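Local coordinates for penicillin-binding protein (Bacillus halodurans, PDB 3TG9), which is a penicillin-binding protein of the beta-lactamase family, probably a serine enzyme that reacts with penicillins and possibly with cell-wall peptides, at residues 104-109 and 117-122; 128-133 and 171-176. All coordinates share one frame; numbering follows the deposited sequence.

Contact 1 of 2, residues 104-109 and 117-122; sequences PDYFDE and DLWKDV
Asp-105 OD1 accepts from the backbone N of Phe-107, the residue that packs on Leu-118, at 3.1 Å and nearly straight (165°), the donor lying above the carboxylate plane. This is an Asx turn; the same oxygen also accepts from Ala-155 N and, weakly, from Tyr-106 N. The turn sends two neighbouring rings toward 117-122. Leu-118 fills the angle between them: its CD2 lies 3.8 Å from Tyr-106 CD1 and 3.6 Å from Phe-107 CD1, while its CD1 also reaches Phe-107 CD1 at 3.6 Å. The leucine crosses both aromatic side chains at about a right angle. With CG of Phe-107 anti to the backbone N (chi1 -172°), CB, CD1 and CE1 are brought to the leucine methyls. Tyr-106 CE1 meets Trp-119 CH2 at 4.0 Å. Apolar side-chain packing joins the two segments; within 117-122, Leu-118 CB lies over the centre of the neighbouring indole. The phenol OH of Tyr-106 is bound to Asp-227, and Phe-115 meets both Phe-107 and Trp-119 edge to face. Trp-119 O accepts a hydrogen bond from Tyr-125 of the second subunit. Both segments belong to the long connection from helix 93-98 to helix 155-168, with Asp-105 tied to the latter's start.

Contact 2 of 2, residues 128-133 and 171-176; sequences RRLKDF and TFQEYV
Leu-130 and Arg-129 pack against Phe-172 and Thr-171 at the start of helix 172-182. CD1 of Leu-130 presses on Phe-172 CB at 3.5 Å and comes obliquely to the base of the ring. Thr-171 CG2 sits over one face of the Arg-129 guanidinium, offset toward its rim, 3.4 Å from NH2. The arginine chain gets there by bending at chi2 and chi3 (-65° and -37°), and NH2 forms a salt bridge with Glu-165, which also accepts from Phe-172 N. Two waters bridge the segments. One accepts hydrogen bonds from Arg-129 NE (2.8 Å) and Leu-130 N and donates to Gln-173 OE1; the other links Arg-128 O weakly to Gln-173 NE2, which also binds Gly-224 O. Further out, Asp-132 OD2 accepts from Arg-129 N at 2.8 Å and also from Arg-128 N, holding the turn of 128-133 together. Phe-172 also packs on Thr-61 of helix 58-70, and Leu-130 on Leu-162 of helix 155-168. Thr-171 OG1 accepts from Glu-174 N at 3.1 Å, and Glu-174 OE1 from Thr-171 N at 2.9 Å: a capping box at the N-terminus of helix 172-182, in packing consistent with the all-helical region of the serine beta-lactamase and penicillin-binding protein fold.

Overall arrangement
Contacts 1 and 2 follow one another along the chain, and their centres lie 18 Å apart. Both draw on the connection between helices 93-98 and 155-168: contact 1 folds that connection on itself, whereas contact 2 ties its later part to helix 172-182. They meet directly where the rings of Tyr-106 and Phe-133 pack edge to face, with Tyr-106 OH 3.7 Å from Phe-133 CE1. Tyr-106 also lies near, without touching, Ser-55, Lys-58 and Tyr-152, which appear to match the SxxK and (S/Y)xN pattern of serine penicillin-binding enzymes; Glu-109 touches Tyr-152. Contact 1 thus probably borders the active site; contact 2 is the more buried, packed against helices 58-70 and 155-168.

Contact 1 of 2, residues 104-109 and 117-122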
ATOM      1  N   PRO B 104     -26.761 -11.018   7.655  1.00 38.94           N
ATOM      2  CA  PRO B 104     -26.142 -10.940   6.329  1.00 38.24           C
ATOM      3  C   PRO B 104     -24.648 -10.685   6.490  1.00 39.16           C
ATOM      4  O   PRO B 104     -24.234 -10.070   7.472  1.00 37.28           O
ATOM      5  CB  PRO B 104     -26.813  -9.723   5.700  1.00 37.51           C
ATOM      6  CG  PRO B 104     -27.195  -8.862   6.860  1.00 38.47           C
ATOM      7  CD  PRO B 104     -27.506  -9.794   7.998  1.00 42.66           C
ATOM      8  N   ASP B 105     -23.856 -11.161   5.536  1.00 40.03           N
ATOM      9  CA  ASP B 105     -22.404 -11.033   5.580  1.00 33.39           C
ATOM     10  C   ASP B 105     -21.995 -10.029   4.510  1.00 39.55           C
ATOM     11  O   ASP B 105     -22.733  -9.817   3.549  1.00 36.06           O
ATOM     12  CB  ASP B 105     -21.790 -12.397   5.271  1.00 37.46           C
ATOM     13  CG  ASP B 105     -20.368 -12.544   5.790  1.00 38.06           C
ATOM     14  OD1 ASP B 105     -19.711 -11.516   6.076  1.00 30.52           O
ATOM     15  OD2 ASP B 105     -19.922 -13.708   5.906  1.00 33.67           O
ATOM     16  N   TYR B 106     -20.835  -9.398   4.661  1.00 36.58           N
ATOM     17  CA  TYR B 106     -20.315  -8.573   3.574  1.00 37.10           C
ATOM     18  C   TYR B 106     -19.424  -9.414   2.661  1.00 36.11           C
ATOM     19  O   TYR B 106     -19.056  -8.989   1.568  1.00 35.78           O
ATOM     20  CB  TYR B 106     -19.574  -7.344   4.108  1.00 37.87           C
ATOM     21  CG  TYR B 106     -18.249  -7.636   4.788  1.00 34.09           C
ATOM     22  CD1 TYR B 106     -17.046  -7.477   4.108  1.00 36.06           C
ATOM     23  CD2 TYR B 106     -18.202  -8.053   6.110  1.00 35.46           C
ATOM     24  CE1 TYR B 106     -15.827  -7.731   4.723  1.00 32.88           C
ATOM     25  CE2 TYR B 106     -16.987  -8.311   6.735  1.00 36.95           C
ATOM     26  CZ  TYR B 106     -15.806  -8.150   6.036  1.00 36.23           C
ATOM     27  OH  TYR B 106     -14.605  -8.410   6.655  1.00 32.84           O
ATOM     28  N   PHE B 107     -19.104 -10.621   3.119  1.00 35.85           N
ATOM     29  CA  PHE B 107     -18.243 -11.542   2.380  1.00 39.43           C
ATOM     30  C   PHE B 107     -18.607 -12.979   2.741  1.00 42.56           C
ATOM     31  O   PHE B 107     -18.039 -13.573   3.668  1.00 40.84           O
ATOM     32  CB  PHE B 107     -16.756 -11.262   2.679  1.00 37.40           C
ATOM     33  CG  PHE B 107     -15.799 -12.047   1.814  1.00 42.95           C
ATOM     34  CD1 PHE B 107     -15.791 -11.881   0.440  1.00 48.07           C
ATOM     35  CD2 PHE B 107     -14.898 -12.940   2.377  1.00 44.04           C
ATOM     36  CE1 PHE B 107     -14.916 -12.602  -0.360  1.00 49.13           C
ATOM     37  CE2 PHE B 107     -14.019 -13.664   1.580  1.00 45.65           C
ATOM     38  CZ  PHE B 107     -14.031 -13.491   0.212  1.00 45.20           C
ATOM     39  N   ASP B 108     -19.574 -13.529   2.016  1.00 45.20           N
ATOM     40  CA  ASP B 108     -20.038 -14.894   2.246  1.00 44.08           C
ATOM     41  C   ASP B 108     -19.098 -15.872   1.559  1.00 46.04           C
ATOM     42  O   ASP B 108     -19.156 -16.054   0.341  1.00 44.67           O
ATOM     43  CB  ASP B 108     -21.456 -15.059   1.708  1.00 48.49           C
ATOM     44  CG  ASP B 108     -22.071 -16.386   2.080  1.00 47.33           C
ATOM     45  OD1 ASP B 108     -23.313 -16.447   2.139  1.00 53.56           O
ATOM     46  OD2 ASP B 108     -21.326 -17.360   2.314  1.00 45.40           O
ATOM     47  N   GLU B 109     -18.242 -16.503   2.353  1.00 44.42           N
ATOM     48  CA  GLU B 109     -17.172 -17.350   1.834  1.00 48.90           C
ATOM     49  C   GLU B 109     -17.685 -18.646   1.215  1.00 47.48           C
ATOM     50  O   GLU B 109     -16.932 -19.378   0.570  1.00 47.81           O
ATOM     51  CB  GLU B 109     -16.149 -17.639   2.941  1.00 46.87           C
ATOM     52  CG  GLU B 109     -15.570 -16.362   3.565  1.00 47.34           C
ATOM     53  CD  GLU B 109     -14.357 -16.619   4.456  1.00 49.10           C
ATOM     54  OE1 GLU B 109     -14.157 -15.855   5.429  1.00 38.61           O
ATOM     55  OE2 GLU B 109     -13.610 -17.586   4.183  1.00 53.96           O
ATOM     56  N   ASP B 117     -12.202  -7.954  -4.769  1.00 50.64           N
ATOM     57  CA  ASP B 117     -13.262  -7.259  -5.504  1.00 50.20           C
ATOM     58  C   ASP B 117     -14.223  -6.454  -4.619  1.00 49.62           C
ATOM     59  O   ASP B 117     -15.012  -5.639  -5.120  1.00 44.88           O
ATOM     60  CB  ASP B 117     -14.056  -8.242  -6.355  1.00 55.41           C
ATOM     61  CG  ASP B 117     -14.966  -7.546  -7.346  1.00 65.14           C
ATOM     62  OD1 ASP B 117     -14.444  -6.780  -8.193  1.00 66.49           O
ATOM     63  OD2 ASP B 117     -16.199  -7.765  -7.278  1.00 64.83           O
ATOM     64  N   LEU B 118     -14.159  -6.688  -3.311  1.00 45.13           N
ATOM     65  CA  LEU B 118     -14.979  -5.955  -2.350  1.00 42.08           C
ATOM     66  C   LEU B 118     -14.551  -4.498  -2.273  1.00 38.58           C
ATOM     67  O   LEU B 118     -15.346  -3.612  -1.948  1.00 38.85           O
ATOM     68  CB  LEU B 118     -14.850  -6.578  -0.959  1.00 41.12           C
ATOM     69  CG  LEU B 118     -15.631  -7.854  -0.642  1.00 41.15           C
ATOM     70  CD1 LEU B 118     -15.291  -8.966  -1.618  1.00 46.78           C
ATOM     71  CD2 LEU B 118     -15.338  -8.278   0.782  1.00 36.84           C
ATOM     72  N   TRP B 119     -13.280  -4.257  -2.562  1.00 36.52           N
ATOM     73  CA  TRP B 119     -12.701  -2.934  -2.388  1.00 38.97           C
ATOM     74  C   TRP B 119     -12.567  -2.198  -3.702  1.00 36.11           C
ATOM     75  O   TRP B 119     -11.864  -1.198  -3.790  1.00 37.39           O
ATOM     76  CB  TRP B 119     -11.338  -3.067  -1.732  1.00 36.03           C
ATOM     77  CG  TRP B 119     -11.351  -4.109  -0.717  1.00 35.46           C
ATOM     78  CD1 TRP B 119     -10.503  -5.170  -0.620  1.00 37.74           C
ATOM     79  CD2 TRP B 119     -12.291  -4.241   0.358  1.00 37.08           C
ATOM     80  NE1 TRP B 119     -10.844  -5.948   0.455  1.00 34.75           N
ATOM     81  CE2 TRP B 119     -11.938  -5.401   1.074  1.00 34.05           C
ATOM     82  CE3 TRP B 119     -13.389  -3.483   0.787  1.00 32.88           C
ATOM     83  CZ2 TRP B 119     -12.649  -5.832   2.199  1.00 34.70           C
ATOM     84  CZ3 TRP B 119     -14.092  -3.911   1.902  1.00 37.83           C
ATOM     85  CH2 TRP B 119     -13.715  -5.074   2.597  1.00 34.52           C
ATOM     86  N   LYS B 120     -13.250  -2.696  -4.723  1.00 39.44           N
ATOM     87  CA  LYS B 120     -13.198  -2.085  -6.040  1.00 41.70           C
ATOM     88  C   LYS B 120     -13.794  -0.675  -6.037  1.00 38.30           C
ATOM     89  O   LYS B 120     -13.301   0.214  -6.727  1.00 42.65           O
ATOM     90  CB  LYS B 120     -13.930  -2.963  -7.056  1.00 45.03           C
ATOM     91  CG  LYS B 120     -13.666  -2.568  -8.493  1.00 51.16           C
ATOM     92  CD  LYS B 120     -14.699  -3.163  -9.443  1.00 57.45           C
ATOM     93  CE  LYS B 120     -14.470  -2.673 -10.871  1.00 69.62           C
ATOM     94  NZ  LYS B 120     -14.343  -1.180 -10.958  1.00 67.01           N
ATOM     95  N   ASP B 121     -14.849  -0.482  -5.251  1.00 37.88           N
ATOM     96  CA  ASP B 121     -15.572   0.786  -5.197  1.00 37.69           C
ATOM     97  C   ASP B 121     -15.457   1.431  -3.823  1.00 41.63           C
ATOM     98  O   ASP B 121     -15.576   2.648  -3.685  1.00 42.21           O
ATOM     99  CB  ASP B 121     -17.045   0.562  -5.530  1.00 43.84           C
ATOM    100  CG  ASP B 121     -17.275   0.315  -7.011  1.00 51.50           C
ATOM    101  OD1 ASP B 121     -16.542   0.908  -7.836  1.00 51.33           O
ATOM    102  OD2 ASP B 121     -18.189  -0.471  -7.349  1.00 55.47           O
ATOM    103  N   VAL B 122     -15.234   0.601  -2.809  1.00 38.39           N
ATOM    104  CA  VAL B 122     -15.012   1.071  -1.451  1.00 36.63           C
ATOM    105  C   VAL B 122     -13.515   1.046  -1.147  1.00 34.36           C
ATOM    106  O   VAL B 122     -12.894  -0.012  -1.201  1.00 34.53           O
ATOM    107  CB  VAL B 122     -15.731   0.151  -0.440  1.00 42.83           C
ATOM    108  CG1 VAL B 122     -15.445   0.601   0.993  1.00 37.98           C
ATOM    109  CG2 VAL B 122     -17.233   0.105  -0.722  1.00 36.80           C
TER

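Contact 2 of 2, residues 128-133 and 171-176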
ATOM      1  N   ARG B 128     -11.025   1.703   8.730  1.00 36.16           N
ATOM      2  CA  ARG B 128     -10.090   1.855   9.835  1.00 36.68           C
ATOM      3  C   ARG B 128     -10.713   1.558  11.198  1.00 39.38           C
ATOM      4  O   ARG B 128     -10.010   1.220  12.150  1.00 39.32           O
ATOM      5  CB  ARG B 128      -9.484   3.251   9.780  1.00 37.17           C
ATOM      6  CG  ARG B 128      -9.116   3.636   8.365  1.00 34.72           C
ATOM      7  CD  ARG B 128      -7.920   4.551   8.326  1.00 33.56           C
ATOM      8  NE  ARG B 128      -6.686   3.859   8.664  1.00 36.37           N
ATOM      9  CZ  ARG B 128      -5.569   3.877   7.932  1.00 36.34           C
ATOM     10  NH1 ARG B 128      -4.503   3.216   8.357  1.00 33.63           N
ATOM     11  NH2 ARG B 128      -5.501   4.545   6.784  1.00 29.83           N
ATOM     12  N   ARG B 129     -12.034   1.674  11.278  1.00 37.34           N
ATOM     13  CA  ARG B 129     -12.758   1.334  12.489  1.00 35.92           C
ATOM     14  C   ARG B 129     -13.764   0.264  12.133  1.00 35.84           C
ATOM     15  O   ARG B 129     -14.184   0.157  10.980  1.00 36.88           O
ATOM     16  CB  ARG B 129     -13.490   2.549  13.052  1.00 38.00           C
ATOM     17  CG  ARG B 129     -12.612   3.758  13.321  1.00 37.38           C
ATOM     18  CD  ARG B 129     -11.596   3.481  14.412  1.00 43.27           C
ATOM     19  NE  ARG B 129     -12.132   2.632  15.474  1.00 40.15           N
ATOM     20  CZ  ARG B 129     -12.878   3.070  16.483  1.00 45.53           C
ATOM     21  NH1 ARG B 129     -13.195   4.359  16.577  1.00 43.62           N
ATOM     22  NH2 ARG B 129     -13.314   2.218  17.403  1.00 42.74           N
ATOM     23  N   LEU B 130     -14.151  -0.533  13.119  1.00 34.00           N
ATOM     24  CA  LEU B 130     -15.082  -1.618  12.878  1.00 34.54           C
ATOM     25  C   LEU B 130     -16.411  -1.100  12.338  1.00 35.26           C
ATOM     26  O   LEU B 130     -17.051  -1.749  11.513  1.00 33.27           O
ATOM     27  CB  LEU B 130     -15.292  -2.430  14.154  1.00 32.74           C
ATOM     28  CG  LEU B 130     -14.048  -3.122  14.723  1.00 33.33           C
ATOM     29  CD1 LEU B 130     -14.444  -4.091  15.804  1.00 33.66           C
ATOM     30  CD2 LEU B 130     -13.280  -3.833  13.635  1.00 32.44           C
ATOM     31  N   LYS B 131     -16.828   0.074  12.797  1.00 36.69           N
ATOM     32  CA  LYS B 131     -18.088   0.637  12.325  1.00 37.52           C
ATOM     33  C   LYS B 131     -18.080   0.892  10.826  1.00 35.76           C
ATOM     34  O   LYS B 131     -19.136   0.951  10.197  1.00 33.35           O
ATOM     35  CB  LYS B 131     -18.473   1.901  13.101  1.00 40.93           C
ATOM     36  CG  LYS B 131     -17.347   2.539  13.903  1.00 45.47           C
ATOM     37  CD  LYS B 131     -16.638   3.622  13.117  1.00 44.70           C
ATOM     38  CE  LYS B 131     -17.633   4.622  12.557  1.00 53.33           C
ATOM     39  NZ  LYS B 131     -18.510   5.164  13.628  1.00 61.46           N
ATOM     40  N   ASP B 132     -16.890   1.017  10.248  1.00 35.54           N
ATOM     41  CA  ASP B 132     -16.785   1.295   8.818  1.00 35.99           C
ATOM     42  C   ASP B 132     -17.299   0.118   7.987  1.00 36.04           C
ATOM     43  O   ASP B 132     -17.615   0.269   6.809  1.00 35.09           O
ATOM     44  CB  ASP B 132     -15.345   1.653   8.429  1.00 32.55           C
ATOM     45  CG  ASP B 132     -14.871   2.942   9.073  1.00 33.40           C
ATOM     46  OD1 ASP B 132     -15.688   3.878   9.206  1.00 37.23           O
ATOM     47  OD2 ASP B 132     -13.685   3.028   9.451  1.00 31.32           O
ATOM     48  N   PHE B 133     -17.389  -1.052   8.604  1.00 35.69           N
ATOM     49  CA  PHE B 133     -17.900  -2.228   7.909  1.00 33.88           C
ATOM     50  C   PHE B 133     -19.428  -2.272   7.891  1.00 34.85           C
ATOM     51  O   PHE B 133     -20.017  -2.923   7.033  1.00 33.37           O
ATOM     52  CB  PHE B 133     -17.346  -3.513   8.534  1.00 33.75           C
ATOM     53  CG  PHE B 133     -15.860  -3.703   8.334  1.00 35.74           C
ATOM     54  CD1 PHE B 133     -15.385  -4.635   7.422  1.00 34.47           C
ATOM     55  CD2 PHE B 133     -14.944  -2.958   9.062  1.00 33.81           C
ATOM     56  CE1 PHE B 133     -14.026  -4.823   7.237  1.00 34.11           C
ATOM     57  CE2 PHE B 133     -13.582  -3.134   8.878  1.00 35.02           C
ATOM     58  CZ  PHE B 133     -13.123  -4.067   7.961  1.00 36.91           C
ATOM     59  N   THR B 171     -11.261   0.927  21.869  1.00 42.77           N
ATOM     60  CA  THR B 171     -11.374   0.345  20.530  1.00 37.40           C
ATOM     61  C   THR B 171     -11.145  -1.151  20.624  1.00 37.56           C
ATOM     62  O   THR B 171     -10.525  -1.621  21.573  1.00 33.28           O
ATOM     63  CB  THR B 171     -10.354   0.938  19.534  1.00 37.23           C
ATOM     64  OG1 THR B 171      -9.020   0.671  19.987  1.00 38.41           O
ATOM     65  CG2 THR B 171     -10.556   2.449  19.385  1.00 37.99           C
ATOM     66  N   PHE B 172     -11.642  -1.895  19.639  1.00 33.88           N
ATOM     67  CA  PHE B 172     -11.443  -3.334  19.623  1.00 34.14           C
ATOM     68  C   PHE B 172      -9.968  -3.695  19.750  1.00 33.74           C
ATOM     69  O   PHE B 172      -9.587  -4.498  20.603  1.00 32.34           O
ATOM     70  CB  PHE B 172     -12.027  -3.971  18.362  1.00 31.45           C
ATOM     71  CG  PHE B 172     -11.758  -5.443  18.269  1.00 33.36           C
ATOM     72  CD1 PHE B 172     -12.473  -6.342  19.048  1.00 29.79           C
ATOM     73  CD2 PHE B 172     -10.767  -5.930  17.430  1.00 32.26           C
ATOM     74  CE1 PHE B 172     -12.217  -7.700  18.976  1.00 30.84           C
ATOM     75  CE2 PHE B 172     -10.501  -7.290  17.360  1.00 31.94           C
ATOM     76  CZ  PHE B 172     -11.227  -8.175  18.135  1.00 29.12           C
ATOM     77  N   GLN B 173      -9.152  -3.088  18.897  1.00 31.99           N
ATOM     78  CA  GLN B 173      -7.708  -3.306  18.879  1.00 31.14           C
ATOM     79  C   GLN B 173      -7.050  -3.010  20.229  1.00 36.45           C
ATOM     80  O   GLN B 173      -6.193  -3.772  20.707  1.00 35.60           O
ATOM     81  CB  GLN B 173      -7.069  -2.452  17.774  1.00 29.19           C
ATOM     82  CG  GLN B 173      -7.546  -2.796  16.349  1.00 30.17           C
ATOM     83  CD  GLN B 173      -8.926  -2.236  15.999  1.00 33.64           C
ATOM     84  OE1 GLN B 173      -9.548  -1.532  16.797  1.00 35.44           O
ATOM     85  NE2 GLN B 173      -9.404  -2.539  14.788  1.00 34.52           N
ATOM     86  N   GLU B 174      -7.453  -1.901  20.838  1.00 32.86           N
ATOM     87  CA  GLU B 174      -6.959  -1.534  22.154  1.00 38.07           C
ATOM     88  C   GLU B 174      -7.298  -2.611  23.179  1.00 36.35           C
ATOM     89  O   GLU B 174      -6.452  -2.998  23.987  1.00 36.75           O
ATOM     90  CB  GLU B 174      -7.543  -0.191  22.595  1.00 37.03           C
ATOM     91  CG  GLU B 174      -6.814   1.010  22.031  1.00 42.77           C
ATOM     92  CD  GLU B 174      -7.556   2.308  22.283  1.00 44.11           C
ATOM     93  OE1 GLU B 174      -8.770   2.262  22.573  1.00 44.69           O
ATOM     94  OE2 GLU B 174      -6.927   3.379  22.173  1.00 49.58           O
ATOM     95  N   TYR B 175      -8.538  -3.094  23.144  1.00 35.48           N
ATOM     96  CA  TYR B 175      -8.957  -4.119  24.088  1.00 36.71           C
ATOM     97  C   TYR B 175      -8.085  -5.370  23.964  1.00 36.63           C
ATOM     98  O   TYR B 175      -7.554  -5.871  24.959  1.00 36.95           O
ATOM     99  CB  TYR B 175     -10.437  -4.479  23.924  1.00 39.81           C
ATOM    100  CG  TYR B 175     -10.905  -5.432  25.012  1.00 39.26           C
ATOM    101  CD1 TYR B 175     -11.582  -4.960  26.132  1.00 40.70           C
ATOM    102  CD2 TYR B 175     -10.627  -6.793  24.944  1.00 38.69           C
ATOM    103  CE1 TYR B 175     -11.988  -5.818  27.145  1.00 39.99           C
ATOM    104  CE2 TYR B 175     -11.032  -7.662  25.955  1.00 38.24           C
ATOM    105  CZ  TYR B 175     -11.714  -7.167  27.050  1.00 38.19           C
ATOM    106  OH  TYR B 175     -12.122  -8.017  28.062  1.00 44.83           O
ATOM    107  N   VAL B 176      -7.924  -5.863  22.741  1.00 34.95           N
ATOM    108  CA  VAL B 176      -7.227  -7.127  22.528  1.00 35.26           C
ATOM    109  C   VAL B 176      -5.744  -7.047  22.863  1.00 36.06           C
ATOM    110  O   VAL B 176      -5.200  -7.932  23.523  1.00 35.38           O
ATOM    111  CB  VAL B 176      -7.422  -7.651  21.091  1.00 33.55           C
ATOM    112  CG1 VAL B 176      -6.532  -8.858  20.837  1.00 31.72           C
ATOM    113  CG2 VAL B 176      -8.884  -8.010  20.855  1.00 30.31           C
TER
HETATM  114  O   HOH W   1     -10.752  -1.462  12.445  1.00 39.76           O
HETATM  115  O   HOH W   2     -12.149  -0.161  15.665  1.00 34.49           O